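Glycosyl hydrolases family 2, sugar binding domain protein (PDB 6D1P) is a beta-glucuronidase from a human gut bacterium and, as in its glycoside hydrolase family, probably hydrolyses O-glycosidic bonds of glucuronides. Local coordinates at residues A[146-151]-A[160-165]; A[202-207]-A[224-229]; A[556-561]-A[669-674]; A[719-724]-A[795-800]. All blocks are in the same frame, centred on the assembly; numbering follows the deposited sequence.

Followed from the N terminus, the four contacts come in series, none nested in or crossing another. Interaction 1 closes a short, largely helical connection in the sugar-binding domain, setting helix 142-149 against strand 162-169. Interaction 2 pairs the two strands of a hairpin in the next beta domain; its centre is about 29 Å from that of interaction 1. Interaction 3 spans more than a hundred residues and joins a helix of the TIM barrel domain to a loop of the DUF4982 domain. Interaction 4 closes the last long loop by packing two sheets near the C terminus. Interactions 1 and 3 lie on opposite sides of the chain's centre, their centres about 64 Å apart.

Interaction 1: A[146-151]-A[160-165]; sequences EAFRRT and GKIPIA
Phe148 carries the apolar part of this contact, showing how one ring can seat a helix end against the start of a strand. The methyl CD1 of Ile162 sits at the rim of the ring, near its plane, 3.7 Å from Phe148 CD2. Phe148 and Pro163 meet from opposite directions: the CD methylene of Pro163 approaches obliquely, 3.5 Å from Phe148 CE2 and 3.6 Å from Phe148 CZ. The ring gets there because CG stands anti to the backbone N (chi1 176°), which carries the phenyl group off the helix toward the strand. A carbonyl joins this apolar set, since Lys161 O lies near the ring plane, 3.8 Å from Phe148 CE2, where the electropositive hydrogen-bearing rim of a phenyl ring meets an oxygen more comfortably than its face would.

The polar part is indirect. No hydrogen bond runs straight from one segment to the other; instead a water donates to Gly160 O at 3.0 Å and accepts a weak bond from Arg149 NE at 3.2 Å. The arginine chain, extended from CG to NE, crosses Ile162 at about a right angle, with NE 4.2 Å from Ile162 CD1. Beyond the contact its NH2 is bonded to Ile98 O, so the guanidinium is held by a loop as well as by the water.

In the sugar-binding domain, a jelly-roll in this family, helix 142-149 thus packs at the start of strand 162-169, which lies between strands 89-96 and 117-122. Tyr123 and Phe158 also touch the Phe148 ring, and Cys154 of helix 152-156 meets both Phe148 and Arg149.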
loop_
_atom_site.group_PDB
_atom_site.type_symbol
_atom_site.label_atom_id
_atom_site.label_comp_id
_atom_site.label_asym_id
_atom_site.label_seq_id
_atom_site.Cartn_x
_atom_site.Cartn_y
_atom_site.Cartn_z
ATOM N N GLU A 146 -3.545 -22.054 -28.667
ATOM C CA GLU A 146 -3.710 -22.280 -30.092
ATOM C C GLU A 146 -4.099 -20.983 -30.786
ATOM O O GLU A 146 -3.315 -20.445 -31.578
ATOM C CB GLU A 146 -4.749 -23.377 -30.334
ATOM C CG GLU A 146 -4.981 -23.692 -31.805
ATOM C CD GLU A 146 -3.686 -23.973 -32.562
ATOM O OE1 GLU A 146 -2.827 -24.719 -32.030
ATOM O OE2 GLU A 146 -3.527 -23.440 -33.686
ATOM N N ALA A 147 -5.289 -20.453 -30.475
ATOM C CA ALA A 147 -5.754 -19.239 -31.139
ATOM C C ALA A 147 -4.739 -18.115 -31.050
ATOM O O ALA A 147 -4.743 -17.223 -31.900
ATOM C CB ALA A 147 -7.083 -18.765 -30.552
ATOM N N PHE A 148 -3.859 -18.146 -30.054
ATOM C CA PHE A 148 -2.830 -17.123 -29.969
ATOM C C PHE A 148 -1.660 -17.421 -30.899
ATOM O O PHE A 148 -1.106 -16.503 -31.513
ATOM C CB PHE A 148 -2.344 -16.988 -28.533
ATOM C CG PHE A 148 -1.211 -16.031 -28.376
ATOM C CD1 PHE A 148 -1.438 -14.664 -28.413
ATOM C CD2 PHE A 148 0.087 -16.495 -28.194
ATOM C CE1 PHE A 148 -0.387 -13.771 -28.269
ATOM C CE2 PHE A 148 1.138 -15.606 -28.052
ATOM C CZ PHE A 148 0.899 -14.245 -28.090
ATOM N N ARG A 149 -1.260 -18.689 -31.015
ATOM C CA ARG A 149 -0.213 -19.021 -31.974
ATOM C C ARG A 149 -0.631 -18.670 -33.398
ATOM O O ARG A 149 0.218 -18.308 -34.223
ATOM C CB ARG A 149 0.153 -20.498 -31.860
ATOM C CG ARG A 149 1.293 -20.765 -30.898
ATOM C CD ARG A 149 1.192 -22.169 -30.282
ATOM N NE ARG A 149 2.314 -22.449 -29.386
ATOM C CZ ARG A 149 2.445 -23.550 -28.648
ATOM N NH1 ARG A 149 1.513 -24.502 -28.688
ATOM N NH2 ARG A 149 3.516 -23.701 -27.862
ATOM N N ARG A 150 -1.933 -18.729 -33.691
ATOM C CA ARG A 150 -2.475 -18.377 -35.000
ATOM C C ARG A 150 -2.575 -16.868 -35.186
ATOM O O ARG A 150 -3.466 -16.385 -35.892
ATOM C CB ARG A 150 -3.859 -19.003 -35.193
ATOM C CG ARG A 150 -3.860 -20.514 -35.240
ATOM C CD ARG A 150 -5.190 -21.071 -34.718
ATOM N NE ARG A 150 -6.291 -21.012 -35.683
ATOM C CZ ARG A 150 -7.056 -22.057 -36.000
ATOM N NH1 ARG A 150 -6.840 -23.231 -35.417
ATOM N NH2 ARG A 150 -8.045 -21.931 -36.884
ATOM N N THR A 151 -1.682 -16.116 -34.549
ATOM C CA THR A 151 -1.574 -14.673 -34.692
ATOM C C THR A 151 -0.117 -14.296 -34.909
ATOM O O THR A 151 0.786 -14.995 -34.431
ATOM C CB THR A 151 -2.103 -13.938 -33.454
ATOM O OG1 THR A 151 -1.263 -14.242 -32.335
ATOM C CG2 THR A 151 -3.528 -14.361 -33.150
ATOM N N GLY A 160 7.476 -16.816 -30.276
ATOM C CA GLY A 160 6.862 -18.102 -30.076
ATOM C C GLY A 160 6.481 -18.444 -28.650
ATOM O O GLY A 160 5.781 -19.440 -28.449
ATOM N N LYS A 161 6.915 -17.671 -27.651
ATOM C CA LYS A 161 6.505 -17.932 -26.276
ATOM C C LYS A 161 5.116 -17.344 -26.016
ATOM O O LYS A 161 4.579 -16.581 -26.823
ATOM C CB LYS A 161 7.535 -17.375 -25.296
ATOM C CG LYS A 161 8.886 -18.060 -25.414
ATOM C CD LYS A 161 10.007 -17.269 -24.751
ATOM C CE LYS A 161 10.273 -17.732 -23.325
ATOM N NZ LYS A 161 11.644 -17.335 -22.877
ATOM N N ILE A 162 4.525 -17.712 -24.888
ATOM C CA ILE A 162 3.132 -17.395 -24.584
ATOM C C ILE A 162 3.091 -16.449 -23.391
ATOM O O ILE A 162 3.667 -16.762 -22.349
ATOM C CB ILE A 162 2.293 -18.651 -24.297
ATOM C CG1 ILE A 162 2.495 -19.687 -25.407
ATOM C CG2 ILE A 162 0.820 -18.296 -24.203
ATOM C CD1 ILE A 162 2.152 -19.176 -26.783
ATOM N N PRO A 163 2.406 -15.308 -23.486
ATOM C CA PRO A 163 2.293 -14.417 -22.326
ATOM C C PRO A 163 1.148 -14.792 -21.393
ATOM O O PRO A 163 -0.007 -14.957 -21.810
ATOM C CB PRO A 163 2.074 -13.033 -22.965
ATOM C CG PRO A 163 1.762 -13.287 -24.443
ATOM C CD PRO A 163 1.664 -14.783 -24.641
ATOM N N ILE A 164 1.483 -14.928 -20.114
ATOM C CA ILE A 164 0.558 -15.330 -19.063
ATOM C C ILE A 164 0.446 -14.185 -18.063
ATOM O O ILE A 164 1.457 -13.592 -17.674
ATOM C CB ILE A 164 1.045 -16.617 -18.371
ATOM C CG1 ILE A 164 1.063 -17.764 -19.374
ATOM C CG2 ILE A 164 0.165 -16.991 -17.165
ATOM C CD1 ILE A 164 -0.286 -18.017 -20.003
ATOM N N ALA A 165 -0.771 -13.871 -17.646
ATOM C CA ALA A 165 -0.961 -12.950 -16.540
ATOM C C ALA A 165 -2.011 -13.516 -15.606
ATOM O O ALA A 165 -2.975 -14.155 -16.046
ATOM C CB ALA A 165 -1.368 -11.544 -17.008
HETATM O O HOH W 1 5.186 -21.650 -30.422
#

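Interaction 2: A[202-207]-A[224-229]; sequences VHFEQI and IDIAFG
Ala227 O receives two successive backbone N-H groups, from Glu205 N at 2.7 Å and, more weakly, from Gln206 N at 3.3 Å. Two residues facing one define a classic beta bulge, and the antiparallel register shifts by one residue across it. On its far side Ala227 N returns a nearly straight bond to Gln206 O (2.9 Å, 169°); on the near side His203 and Gly229 form a hydrogen-bonded pair.

That pair also brings a ring over a peptide. With chi1 at 49°, His203 CG stands between its backbone N and carbonyl carbon, and the imidazole lies over Gly229: the carbonyl O is 3.7 Å above the ring centre, and NE2 comes within 3.3 Å of Gly229 CA. A beta carbon on Gly229 would collide with that ring. With a serine in place of His203, the Gly229 peptide would probably lose its cover and Pro200 O its bond from ND1.

On the opposite face, Phe204 and Phe228 point the same way, their planes at 42° and Phe204 CD1 3.5 Å from Phe228 CE2. Ile207 and Ile226 likewise run side by side, with 4.1 Å between their CG1 atoms.

Hairpin 203-213/219-229 belongs to an immunoglobulin-like sandwich, as in other family 2 hydrolases. Its apolar face meets Phe241 and Leu243 of strand 240-246, Ala288 of strand 284-292 and Thr299 of strand 295-303.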
loop_
_atom_site.group_PDB
_atom_site.type_symbol
_atom_site.label_atom_id
_atom_site.label_comp_id
_atom_site.label_asym_id
_atom_site.label_seq_id
_atom_site.Cartn_x
_atom_site.Cartn_y
_atom_site.Cartn_z
ATOM N N VAL A 202 -7.269 -38.039 -24.032
ATOM C CA VAL A 202 -7.958 -38.881 -23.068
ATOM C C VAL A 202 -6.981 -39.147 -21.933
ATOM O O VAL A 202 -5.814 -39.462 -22.177
ATOM C CB VAL A 202 -8.471 -40.181 -23.715
ATOM C CG1 VAL A 202 -8.954 -41.164 -22.659
ATOM C CG2 VAL A 202 -9.597 -39.867 -24.700
ATOM N N HIS A 203 -7.459 -39.009 -20.700
ATOM C CA HIS A 203 -6.606 -38.821 -19.534
ATOM C C HIS A 203 -7.391 -39.232 -18.303
ATOM O O HIS A 203 -8.619 -39.327 -18.336
ATOM C CB HIS A 203 -6.179 -37.357 -19.406
ATOM C CG HIS A 203 -7.331 -36.405 -19.510
ATOM N ND1 HIS A 203 -7.659 -35.755 -20.681
ATOM C CD2 HIS A 203 -8.275 -36.051 -18.606
ATOM C CE1 HIS A 203 -8.742 -35.024 -20.487
ATOM N NE2 HIS A 203 -9.137 -35.185 -19.237
ATOM N N PHE A 204 -6.674 -39.446 -17.207
ATOM C CA PHE A 204 -7.338 -39.667 -15.932
ATOM C C PHE A 204 -7.902 -38.350 -15.419
ATOM O O PHE A 204 -7.186 -37.345 -15.346
ATOM C CB PHE A 204 -6.371 -40.258 -14.912
ATOM C CG PHE A 204 -5.612 -41.438 -15.422
ATOM C CD1 PHE A 204 -6.257 -42.638 -15.672
ATOM C CD2 PHE A 204 -4.251 -41.350 -15.650
ATOM C CE1 PHE A 204 -5.560 -43.730 -16.149
ATOM C CE2 PHE A 204 -3.541 -42.444 -16.124
ATOM C CZ PHE A 204 -4.199 -43.636 -16.374
ATOM N N GLU A 205 -9.192 -38.350 -15.083
ATOM C CA GLU A 205 -9.780 -37.192 -14.426
ATOM C C GLU A 205 -9.757 -37.357 -12.909
ATOM O O GLU A 205 -9.259 -36.484 -12.192
ATOM C CB GLU A 205 -11.206 -36.959 -14.941
ATOM C CG GLU A 205 -11.663 -35.512 -14.837
ATOM C CD GLU A 205 -12.587 -35.098 -15.978
ATOM O OE1 GLU A 205 -12.121 -34.369 -16.887
ATOM O OE2 GLU A 205 -13.773 -35.504 -15.969
ATOM N N GLN A 206 -10.241 -38.491 -12.409
ATOM C CA GLN A 206 -10.296 -38.726 -10.976
ATOM C C GLN A 206 -9.976 -40.189 -10.686
ATOM O O GLN A 206 -10.324 -41.079 -11.465
ATOM C CB GLN A 206 -11.678 -38.345 -10.430
ATOM C CG GLN A 206 -11.744 -38.129 -8.927
ATOM C CD GLN A 206 -13.091 -37.570 -8.487
ATOM O OE1 GLN A 206 -13.153 -36.605 -7.717
ATOM N NE2 GLN A 206 -14.182 -38.177 -8.976
ATOM N N ILE A 207 -9.299 -40.426 -9.559
ATOM C CA ILE A 207 -8.932 -41.773 -9.119
ATOM C C ILE A 207 -9.157 -41.889 -7.620
ATOM O O ILE A 207 -8.335 -41.436 -6.813
ATOM C CB ILE A 207 -7.471 -42.116 -9.481
ATOM C CG1 ILE A 207 -7.316 -42.222 -11.000
ATOM C CG2 ILE A 207 -6.997 -43.407 -8.774
ATOM C CD1 ILE A 207 -6.053 -42.899 -11.440
ATOM N N ILE A 224 -11.629 -49.231 -6.078
ATOM C CA ILE A 224 -10.968 -48.213 -6.887
ATOM C C ILE A 224 -11.925 -47.748 -7.975
ATOM O O ILE A 224 -12.358 -48.551 -8.809
ATOM C CB ILE A 224 -9.661 -48.728 -7.504
ATOM C CG1 ILE A 224 -8.661 -49.030 -6.402
ATOM C CG2 ILE A 224 -9.074 -47.705 -8.440
ATOM C CD1 ILE A 224 -7.305 -49.389 -6.924
ATOM N N ASP A 225 -12.232 -46.451 -7.978
ATOM C CA ASP A 225 -13.092 -45.833 -8.979
ATOM C C ASP A 225 -12.274 -44.857 -9.807
ATOM O O ASP A 225 -11.572 -44.004 -9.254
ATOM C CB ASP A 225 -14.267 -45.108 -8.324
ATOM C CG ASP A 225 -15.058 -46.008 -7.398
ATOM O OD1 ASP A 225 -15.310 -47.172 -7.783
ATOM O OD2 ASP A 225 -15.415 -45.561 -6.284
ATOM N N ILE A 226 -12.383 -44.972 -11.127
ATOM C CA ILE A 226 -11.550 -44.228 -12.061
ATOM C C ILE A 226 -12.438 -43.565 -13.100
ATOM O O ILE A 226 -13.264 -44.233 -13.730
ATOM C CB ILE A 226 -10.522 -45.142 -12.750
ATOM C CG1 ILE A 226 -9.503 -45.642 -11.730
ATOM C CG2 ILE A 226 -9.838 -44.405 -13.900
ATOM C CD1 ILE A 226 -8.305 -46.276 -12.351
ATOM N N ALA A 227 -12.240 -42.265 -13.305
ATOM C CA ALA A 227 -13.003 -41.488 -14.268
ATOM C C ALA A 227 -12.073 -40.891 -15.316
ATOM O O ALA A 227 -10.975 -40.430 -14.992
ATOM C CB ALA A 227 -13.781 -40.379 -13.574
ATOM N N PHE A 228 -12.526 -40.878 -16.569
ATOM C CA PHE A 228 -11.722 -40.431 -17.701
ATOM C C PHE A 228 -12.323 -39.188 -18.347
ATOM O O PHE A 228 -13.543 -39.093 -18.524
ATOM C CB PHE A 228 -11.590 -41.533 -18.769
ATOM C CG PHE A 228 -10.696 -42.671 -18.367
ATOM C CD1 PHE A 228 -11.221 -43.805 -17.762
ATOM C CD2 PHE A 228 -9.326 -42.606 -18.595
ATOM C CE1 PHE A 228 -10.399 -44.853 -17.389
ATOM C CE2 PHE A 228 -8.493 -43.652 -18.227
ATOM C CZ PHE A 228 -9.034 -44.781 -17.624
ATOM N N GLY A 229 -11.450 -38.242 -18.709
ATOM C CA GLY A 229 -11.823 -37.116 -19.536
ATOM C C GLY A 229 -11.468 -37.373 -20.989
ATOM O O GLY A 229 -10.589 -38.169 -21.307
#

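Interaction 3: A[556-561]-A[669-674]; sequences LFDWHL and QDFPAA
Phe671 is gripped on both faces, and this is the tight part of the contact. Trp559 CE3 sits 3.4 Å above the centre of the phenyl ring, the indole offering its edge in a T-shaped pair with planes at 80°. Against the other face lies CB of Pro672, brought round by the cis peptide bond that precedes it. With CG anti to the backbone N (chi1 171°), the phenyl group reaches across to the helix, and Asp558 CG comes 3.8 Å from Phe671 CD1. Replacing Phe671 by an alanine would probably leave the Trp559 edge without its aromatic partner and open a gap beside Asp558.

Beside this close packing the other side is looser and partly water-mediated: Asp558 OD1 takes a short, nearly straight bond directly from Ala673 N (2.6 Å, 175°) on its syn lone pair, whereas OD2 is linked to the loop's backbone through a water, which donates to OD2 at 3.1 Å and accepts from Ala674 N at 2.8 Å.

Tyr646 OH also bonds OD1, and Tyr616 OH bonds OD2. One buried carboxylate of the barrel thus ties in backbone of the DUF4982 domain, and four surrounding partners would be expected to stabilise it as the anion.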
loop_
_atom_site.group_PDB
_atom_site.type_symbol
_atom_site.label_atom_id
_atom_site.label_comp_id
_atom_site.label_asym_id
_atom_site.label_seq_id
_atom_site.Cartn_x
_atom_site.Cartn_y
_atom_site.Cartn_z
ATOM N N LEU A 556 1.601 -24.874 32.519
ATOM C CA LEU A 556 0.263 -25.163 32.005
ATOM C C LEU A 556 0.291 -26.362 31.079
ATOM O O LEU A 556 -0.585 -27.235 31.163
ATOM C CB LEU A 556 -0.327 -23.942 31.283
ATOM C CG LEU A 556 -1.761 -24.012 30.705
ATOM C CD1 LEU A 556 -2.346 -22.603 30.556
ATOM C CD2 LEU A 556 -1.836 -24.733 29.348
ATOM N N PHE A 557 1.283 -26.421 30.181
ATOM C CA PHE A 557 1.413 -27.582 29.309
ATOM C C PHE A 557 1.697 -28.838 30.129
ATOM O O PHE A 557 1.108 -29.900 29.895
ATOM C CB PHE A 557 2.538 -27.370 28.293
ATOM C CG PHE A 557 2.260 -26.318 27.248
ATOM C CD1 PHE A 557 1.037 -26.252 26.605
ATOM C CD2 PHE A 557 3.260 -25.414 26.887
ATOM C CE1 PHE A 557 0.794 -25.287 25.619
ATOM C CE2 PHE A 557 3.047 -24.453 25.915
ATOM C CZ PHE A 557 1.809 -24.378 25.275
ATOM N N ASP A 558 2.621 -28.725 31.086
ATOM C CA ASP A 558 2.999 -29.834 31.958
ATOM C C ASP A 558 1.766 -30.433 32.628
ATOM O O ASP A 558 1.463 -31.620 32.467
ATOM C CB ASP A 558 4.006 -29.312 32.995
ATOM C CG ASP A 558 4.698 -30.419 33.776
ATOM O OD1 ASP A 558 5.649 -30.088 34.504
ATOM O OD2 ASP A 558 4.317 -31.600 33.673
ATOM N N TRP A 559 1.003 -29.592 33.334
ATOM C CA TRP A 559 -0.222 -30.041 33.987
ATOM C C TRP A 559 -1.150 -30.780 33.021
ATOM O O TRP A 559 -1.509 -31.942 33.252
ATOM C CB TRP A 559 -0.953 -28.857 34.613
ATOM C CG TRP A 559 -2.042 -29.351 35.471
ATOM C CD1 TRP A 559 -3.308 -29.710 35.076
ATOM C CD2 TRP A 559 -1.960 -29.642 36.874
ATOM N NE1 TRP A 559 -4.025 -30.170 36.155
ATOM C CE2 TRP A 559 -3.226 -30.142 37.271
ATOM C CE3 TRP A 559 -0.945 -29.511 37.840
ATOM C CZ2 TRP A 559 -3.507 -30.510 38.601
ATOM C CZ3 TRP A 559 -1.229 -29.879 39.165
ATOM C CH2 TRP A 559 -2.496 -30.377 39.527
ATOM N N HIS A 560 -1.561 -30.112 31.934
ATOM C CA HIS A 560 -2.461 -30.752 30.976
ATOM C C HIS A 560 -1.947 -32.124 30.575
ATOM O O HIS A 560 -2.707 -33.103 30.555
ATOM C CB HIS A 560 -2.631 -29.887 29.723
ATOM C CG HIS A 560 -3.628 -28.780 29.863
ATOM N ND1 HIS A 560 -3.356 -27.609 30.536
ATOM C CD2 HIS A 560 -4.888 -28.654 29.385
ATOM C CE1 HIS A 560 -4.410 -26.813 30.479
ATOM N NE2 HIS A 560 -5.356 -27.426 29.789
ATOM N N LEU A 561 -0.650 -32.213 30.251
ATOM C CA LEU A 561 -0.098 -33.465 29.736
ATOM C C LEU A 561 -0.111 -34.561 30.799
ATOM O O LEU A 561 -0.373 -35.734 30.492
ATOM C CB LEU A 561 1.319 -33.240 29.215
ATOM C CG LEU A 561 1.410 -32.429 27.913
ATOM C CD1 LEU A 561 2.847 -32.078 27.586
ATOM C CD2 LEU A 561 0.789 -33.202 26.767
ATOM N N GLN A 669 3.191 -37.954 37.186
ATOM C CA GLN A 669 2.225 -37.440 38.158
ATOM C C GLN A 669 2.844 -36.552 39.228
ATOM O O GLN A 669 2.101 -35.906 39.973
ATOM C CB GLN A 669 1.489 -38.599 38.836
ATOM C CG GLN A 669 0.617 -39.397 37.892
ATOM C CD GLN A 669 -0.265 -38.490 37.033
ATOM O OE1 GLN A 669 -0.972 -37.616 37.552
ATOM N NE2 GLN A 669 -0.210 -38.687 35.711
ATOM N N ASP A 670 4.170 -36.504 39.334
ATOM C CA ASP A 670 4.851 -35.721 40.371
ATOM C C ASP A 670 5.133 -34.318 39.813
ATOM O O ASP A 670 6.255 -33.962 39.446
ATOM C CB ASP A 670 6.124 -36.444 40.811
ATOM C CG ASP A 670 6.646 -35.971 42.159
ATOM O OD1 ASP A 670 6.310 -34.848 42.587
ATOM O OD2 ASP A 670 7.387 -36.746 42.813
ATOM N N PHE A 671 4.070 -33.503 39.752
ATOM C CA PHE A 671 4.099 -32.208 39.090
ATOM C C PHE A 671 4.833 -31.179 39.949
ATOM O O PHE A 671 4.605 -31.109 41.156
ATOM C CB PHE A 671 2.675 -31.735 38.814
ATOM C CG PHE A 671 2.579 -30.323 38.326
ATOM C CD1 PHE A 671 2.642 -30.038 36.964
ATOM C CD2 PHE A 671 2.380 -29.275 39.219
ATOM C CE1 PHE A 671 2.532 -28.718 36.499
ATOM C CE2 PHE A 671 2.264 -27.961 38.764
ATOM C CZ PHE A 671 2.344 -27.680 37.401
ATOM N N PRO A 672 5.681 -30.325 39.343
ATOM C CA PRO A 672 5.933 -30.267 37.898
ATOM C C PRO A 672 7.223 -30.933 37.463
ATOM O O PRO A 672 8.013 -31.346 38.307
ATOM C CB PRO A 672 6.023 -28.771 37.635
ATOM C CG PRO A 672 6.750 -28.275 38.881
ATOM C CD PRO A 672 6.233 -29.145 40.031
ATOM N N ALA A 673 7.425 -30.990 36.144
ATOM C CA ALA A 673 8.609 -31.575 35.518
ATOM C C ALA A 673 8.731 -33.076 35.779
ATOM O O ALA A 673 9.839 -33.619 35.731
ATOM C CB ALA A 673 9.893 -30.864 35.959
ATOM N N ALA A 674 7.599 -33.749 36.030
ATOM C CA ALA A 674 7.548 -35.205 36.219
ATOM C C ALA A 674 8.569 -35.676 37.261
ATOM O O ALA A 674 9.273 -36.671 37.068
ATOM C CB ALA A 674 7.740 -35.952 34.895
HETATM O O HOH W 2 4.885 -33.279 36.277
#

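Interaction 4: A[719-724]-A[795-800]; sequences ILLTQT and VSASDS
Strands 719-723 and 795-799 run roughly antiparallel, their axes at 152° and 8.1 Å apart at the closest, too far for backbone pairing, and no hydrogen bond links them. They belong to different sheets packed face to face in a beta sandwich near the C terminus, a plain case of the principle that such sheets are joined by alternate side chains. From the first strand Ile719 and Leu721 point inward; from the second come Val795 and Ala797.

Ala797 is the small residue over which the two larger ones close. Ile719 lays its CG2 methyl 4.3 Å from Ala797 CB and sends its other branch along the facing strand. That branch is extended (chi2 172°), which puts CD1 beyond the alanine, 3.8 Å from Ala797 O and 3.7 Å from Asp799 N. Apolar carbon therefore rests directly on backbone there.

Outward-pointing residues of the second strand bond elsewhere: Ser796 OG to Thr757 O of the second subunit, and Ser798 OG to Thr806 OG1. Asp799 receives the backbone N-H groups of Leu804 and Ile803 on its two oxygens, fixing the turn before strand 807-811. Leu737 and Val733 of strand 730-738 flank the two inward residues of the first strand.

Leu721 ends in a fork at Ala797: CD1 and CD2 each lie 4.1 Å from Ala797 CB, and CD1 also comes within 3.8 Å of Val795 O.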
loop_
_atom_site.group_PDB
_atom_site.type_symbol
_atom_site.label_atom_id
_atom_site.label_comp_id
_atom_site.label_asym_id
_atom_site.label_seq_id
_atom_site.Cartn_x
_atom_site.Cartn_y
_atom_site.Cartn_z
ATOM N N ILE A 719 18.430 2.903 28.777
ATOM C CA ILE A 719 18.558 1.818 27.820
ATOM C C ILE A 719 20.024 1.699 27.458
ATOM O O ILE A 719 20.654 2.689 27.081
ATOM C CB ILE A 719 17.709 2.061 26.563
ATOM C CG1 ILE A 719 16.277 2.441 26.946
ATOM C CG2 ILE A 719 17.739 0.839 25.676
ATOM C CD1 ILE A 719 15.423 2.873 25.771
ATOM N N LEU A 720 20.566 0.498 27.577
ATOM C CA LEU A 720 21.930 0.217 27.169
ATOM C C LEU A 720 21.908 -0.671 25.940
ATOM O O LEU A 720 21.140 -1.636 25.875
ATOM C CB LEU A 720 22.720 -0.482 28.276
ATOM C CG LEU A 720 22.906 0.239 29.608
ATOM C CD1 LEU A 720 23.831 -0.582 30.501
ATOM C CD2 LEU A 720 23.459 1.637 29.401
ATOM N N LEU A 721 22.758 -0.358 24.975
ATOM C CA LEU A 721 22.936 -1.197 23.801
ATOM C C LEU A 721 24.289 -1.890 23.856
ATOM O O LEU A 721 25.290 -1.286 24.253
ATOM C CB LEU A 721 22.814 -0.371 22.515
ATOM C CG LEU A 721 21.370 -0.049 22.160
ATOM C CD1 LEU A 721 21.244 1.094 21.104
ATOM C CD2 LEU A 721 20.694 -1.333 21.691
ATOM N N THR A 722 24.307 -3.161 23.464
ATOM C CA THR A 722 25.530 -3.924 23.283
ATOM C C THR A 722 25.362 -4.764 22.030
ATOM O O THR A 722 24.247 -4.938 21.547
ATOM C CB THR A 722 25.806 -4.817 24.500
ATOM O OG1 THR A 722 24.607 -5.527 24.835
ATOM C CG2 THR A 722 26.225 -3.972 25.693
ATOM N N GLN A 723 26.464 -5.301 21.499
ATOM C CA GLN A 723 26.390 -6.261 20.398
ATOM C C GLN A 723 26.957 -7.612 20.821
ATOM O O GLN A 723 27.954 -7.675 21.550
ATOM C CB GLN A 723 27.109 -5.766 19.122
ATOM C CG GLN A 723 28.218 -4.711 19.304
ATOM C CD GLN A 723 28.695 -4.127 17.964
ATOM O OE1 GLN A 723 28.911 -4.864 16.995
ATOM N NE2 GLN A 723 28.844 -2.804 17.907
ATOM N N THR A 724 26.300 -8.691 20.350
ATOM C CA THR A 724 26.650 -10.094 20.656
ATOM C C THR A 724 26.551 -10.971 19.396
ATOM O O THR A 724 25.912 -12.032 19.398
ATOM C CB THR A 724 25.747 -10.662 21.755
ATOM O OG1 THR A 724 24.579 -9.831 21.928
ATOM C CG2 THR A 724 26.492 -10.767 23.052
ATOM N N VAL A 795 22.553 1.945 15.052
ATOM C CA VAL A 795 21.255 1.451 15.512
ATOM C C VAL A 795 20.776 2.280 16.703
ATOM O O VAL A 795 21.559 2.621 17.603
ATOM C CB VAL A 795 21.341 -0.041 15.883
ATOM C CG1 VAL A 795 20.033 -0.525 16.533
ATOM C CG2 VAL A 795 21.684 -0.869 14.643
ATOM N N SER A 796 19.484 2.603 16.715
ATOM C CA SER A 796 18.860 3.296 17.832
ATOM C C SER A 796 17.841 2.395 18.533
ATOM O O SER A 796 17.183 1.563 17.900
ATOM C CB SER A 796 18.165 4.579 17.352
ATOM O OG SER A 796 17.074 4.282 16.500
ATOM N N ALA A 797 17.688 2.588 19.843
ATOM C CA ALA A 797 16.653 1.895 20.607
ATOM C C ALA A 797 15.938 2.892 21.504
ATOM O O ALA A 797 16.585 3.686 22.195
ATOM C CB ALA A 797 17.224 0.742 21.453
ATOM N N SER A 798 14.605 2.836 21.492
ATOM C CA SER A 798 13.762 3.690 22.312
ATOM C C SER A 798 12.645 2.870 22.944
ATOM O O SER A 798 12.238 1.831 22.416
ATOM C CB SER A 798 13.144 4.814 21.480
ATOM O OG SER A 798 14.075 5.265 20.514
ATOM N N ASP A 799 12.157 3.343 24.088
ATOM C CA ASP A 799 10.877 2.874 24.592
ATOM C C ASP A 799 9.777 3.548 23.786
ATOM O O ASP A 799 9.819 4.761 23.543
ATOM C CB ASP A 799 10.713 3.166 26.083
ATOM C CG ASP A 799 10.606 4.638 26.380
ATOM O OD1 ASP A 799 11.579 5.379 26.111
ATOM O OD2 ASP A 799 9.538 5.056 26.867
ATOM N N SER A 800 8.806 2.755 23.341
ATOM C CA SER A 800 7.767 3.302 22.474
ATOM C C SER A 800 7.056 4.481 23.122
ATOM O O SER A 800 6.605 5.391 22.421
ATOM C CB SER A 800 6.782 2.197 22.104
ATOM O OG SER A 800 7.512 1.101 21.579
#